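Local coordinates for uncharacterized protein (Parabacteroides distasonis, PDB 4Q34) that is a putative esterase of the alpha/beta hydrolase family, probably hydrolysing ester bonds in a substrate not yet identified, at residues T61-P66 with G71-F76. Residues are numbered along the deposited sequence; the frame is centred on the assembly and turned at random.
With GOL (glycerol), chain E.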
# COMPACT_ATOMS: atom_id res chain seq x y z
N THR A 61 -4.58 -3.72 -8.32
CA THR A 61 -5.62 -4.17 -9.25
C THR A 61 -6.12 -3.04 -10.12
O THR A 61 -6.34 -3.22 -11.28
CB THR A 61 -6.81 -4.74 -8.48
OG1 THR A 61 -6.35 -5.85 -7.69
CG2 THR A 61 -7.91 -5.18 -9.42
N TRP A 62 -6.32 -1.90 -9.51
CA TRP A 62 -6.95 -0.74 -10.12
C TRP A 62 -6.00 0.40 -10.46
O TRP A 62 -6.47 1.45 -10.92
CB TRP A 62 -7.98 -0.17 -9.10
CG TRP A 62 -8.86 -1.18 -8.49
CD1 TRP A 62 -8.75 -1.71 -7.24
CD2 TRP A 62 -10.01 -1.77 -9.09
NE1 TRP A 62 -9.75 -2.63 -7.04
CE2 TRP A 62 -10.53 -2.70 -8.17
CE3 TRP A 62 -10.63 -1.64 -10.35
CZ2 TRP A 62 -11.70 -3.44 -8.43
CZ3 TRP A 62 -11.80 -2.34 -10.60
CH2 TRP A 62 -12.30 -3.26 -9.67
N GLU A 63 -4.71 0.23 -10.20
CA GLU A 63 -3.71 1.27 -10.42
C GLU A 63 -3.06 1.08 -11.82
O GLU A 63 -3.69 0.59 -12.75
CB GLU A 63 -2.68 1.25 -9.29
CG GLU A 63 -3.30 1.44 -7.93
CD GLU A 63 -2.36 1.19 -6.74
OE1 GLU A 63 -1.16 0.89 -6.96
OE2 GLU A 63 -2.82 1.33 -5.56
N THR A 64 -1.80 1.45 -11.97
CA THR A 64 -1.10 1.25 -13.22
C THR A 64 -1.20 -0.21 -13.64
O THR A 64 -1.05 -1.13 -12.81
CB THR A 64 0.39 1.68 -13.12
OG1 THR A 64 0.45 3.02 -12.57
CG2 THR A 64 1.06 1.67 -14.44
N THR A 65 -1.47 -0.42 -14.93
CA THR A 65 -1.56 -1.77 -15.48
C THR A 65 -0.18 -2.41 -15.47
O THR A 65 0.86 -1.73 -15.40
CB THR A 65 -2.16 -1.73 -16.91
OG1 THR A 65 -1.19 -1.23 -17.86
CG2 THR A 65 -3.41 -0.91 -16.96
N PRO A 66 -0.11 -3.74 -15.61
CA PRO A 66 1.21 -4.34 -15.55
C PRO A 66 2.20 -3.89 -16.66
O PRO A 66 3.42 -3.89 -16.45
CB PRO A 66 0.95 -5.84 -15.62
CG PRO A 66 -0.50 -6.04 -15.63
CD PRO A 66 -1.22 -4.71 -15.67
N GLY A 71 -4.62 2.92 -15.06
CA GLY A 71 -5.75 2.16 -14.61
C GLY A 71 -6.90 3.03 -14.17
O GLY A 71 -6.91 4.28 -14.33
N PHE A 72 -7.90 2.35 -13.59
CA PHE A 72 -9.14 2.99 -13.18
C PHE A 72 -8.92 4.11 -12.16
O PHE A 72 -9.67 5.08 -12.13
CB PHE A 72 -10.12 1.94 -12.61
CG PHE A 72 -10.92 1.20 -13.66
CD1 PHE A 72 -10.56 1.23 -15.01
CD2 PHE A 72 -12.06 0.51 -13.32
CE1 PHE A 72 -11.31 0.53 -15.96
CE2 PHE A 72 -12.82 -0.18 -14.26
CZ PHE A 72 -12.45 -0.14 -15.59
N GLN A 73 -7.91 3.95 -11.30
CA GLN A 73 -7.58 5.01 -10.35
C GLN A 73 -7.45 6.38 -11.06
O GLN A 73 -8.02 7.40 -10.62
CB GLN A 73 -6.30 4.68 -9.60
CG GLN A 73 -5.93 5.77 -8.59
CD GLN A 73 -4.75 5.39 -7.72
OE1 GLN A 73 -3.88 4.65 -8.12
NE2 GLN A 73 -4.75 5.84 -6.46
N ASN A 74 -6.64 6.41 -12.13
CA ASN A 74 -6.41 7.62 -12.91
C ASN A 74 -7.58 7.95 -13.84
O ASN A 74 -7.98 9.14 -13.94
CB ASN A 74 -5.14 7.49 -13.73
CG ASN A 74 -3.87 7.58 -12.91
OD1 ASN A 74 -3.85 7.28 -11.69
ND2 ASN A 74 -2.81 7.96 -13.56
N ILE A 75 -8.11 6.93 -14.50
CA ILE A 75 -9.16 7.15 -15.49
C ILE A 75 -10.41 7.77 -14.87
O ILE A 75 -10.97 8.73 -15.41
CB ILE A 75 -9.52 5.83 -16.17
CG1 ILE A 75 -8.35 5.36 -17.03
CG2 ILE A 75 -10.80 5.96 -17.04
CD1 ILE A 75 -8.44 3.90 -17.46
N PHE A 76 -10.86 7.25 -13.74
CA PHE A 76 -12.07 7.77 -13.11
C PHE A 76 -11.85 9.07 -12.36
O PHE A 76 -12.77 9.88 -12.31
CB PHE A 76 -12.80 6.69 -12.30
CG PHE A 76 -13.51 5.73 -13.21
CD1 PHE A 76 -14.72 6.10 -13.80
CD2 PHE A 76 -12.89 4.57 -13.63
CE1 PHE A 76 -15.35 5.28 -14.70
CE2 PHE A 76 -13.51 3.71 -14.56
CZ PHE A 76 -14.73 4.08 -15.10
C1 GOL E . -2.22 4.17 -4.22
O1 GOL E . -3.51 3.65 -4.47
C2 GOL E . -1.86 3.78 -2.79
O2 GOL E . -1.17 2.54 -2.81
C3 GOL E . -0.97 4.83 -2.15
O3 GOL E . -0.61 4.40 -0.85
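Gln73 and Glu63 extend roughly in parallel from their two backbones, ends on the same side, where the loop after strand 49-52 of this alpha/beta hydrolase fold meets the start of helix 72-78. With CG anti to the backbone N (chi1 -180°) and the chain extended beyond, Gln73 packs OE1 3.3 Å from CG of Glu63. The carboxylate and amide planes lie 25° apart, and O1 of a glycerol, probably from the crystallisation liquor, bridges them: it donates to Glu63 OE2 at 2.7 Å and accepts a longer, bent bond from Gln73 NE2. OE2 is also hydrogen-bonded to Ser59 OG, and OE1 to Ser13 OG and Tyr35 OH of the second subunit, placing this pair at the dimer interface. Across the backbone contact from it, Phe72 and Trp62 are set at a slant, Phe72 CD2 at the indole edge, 3.9 Å from Trp62 CE3. Phe76 CE2 covers one face of the Phe72 ring. Gly71, the N-cap residue, lets the backbones close in, its CA making a CA-H...O contact with Glu63 O. The example shows how a backbone N-H in a helix's first turn can tie in the preceding loop: Gln73 N donates to Trp62 O at 2.9 Å, nearly straight at 167°.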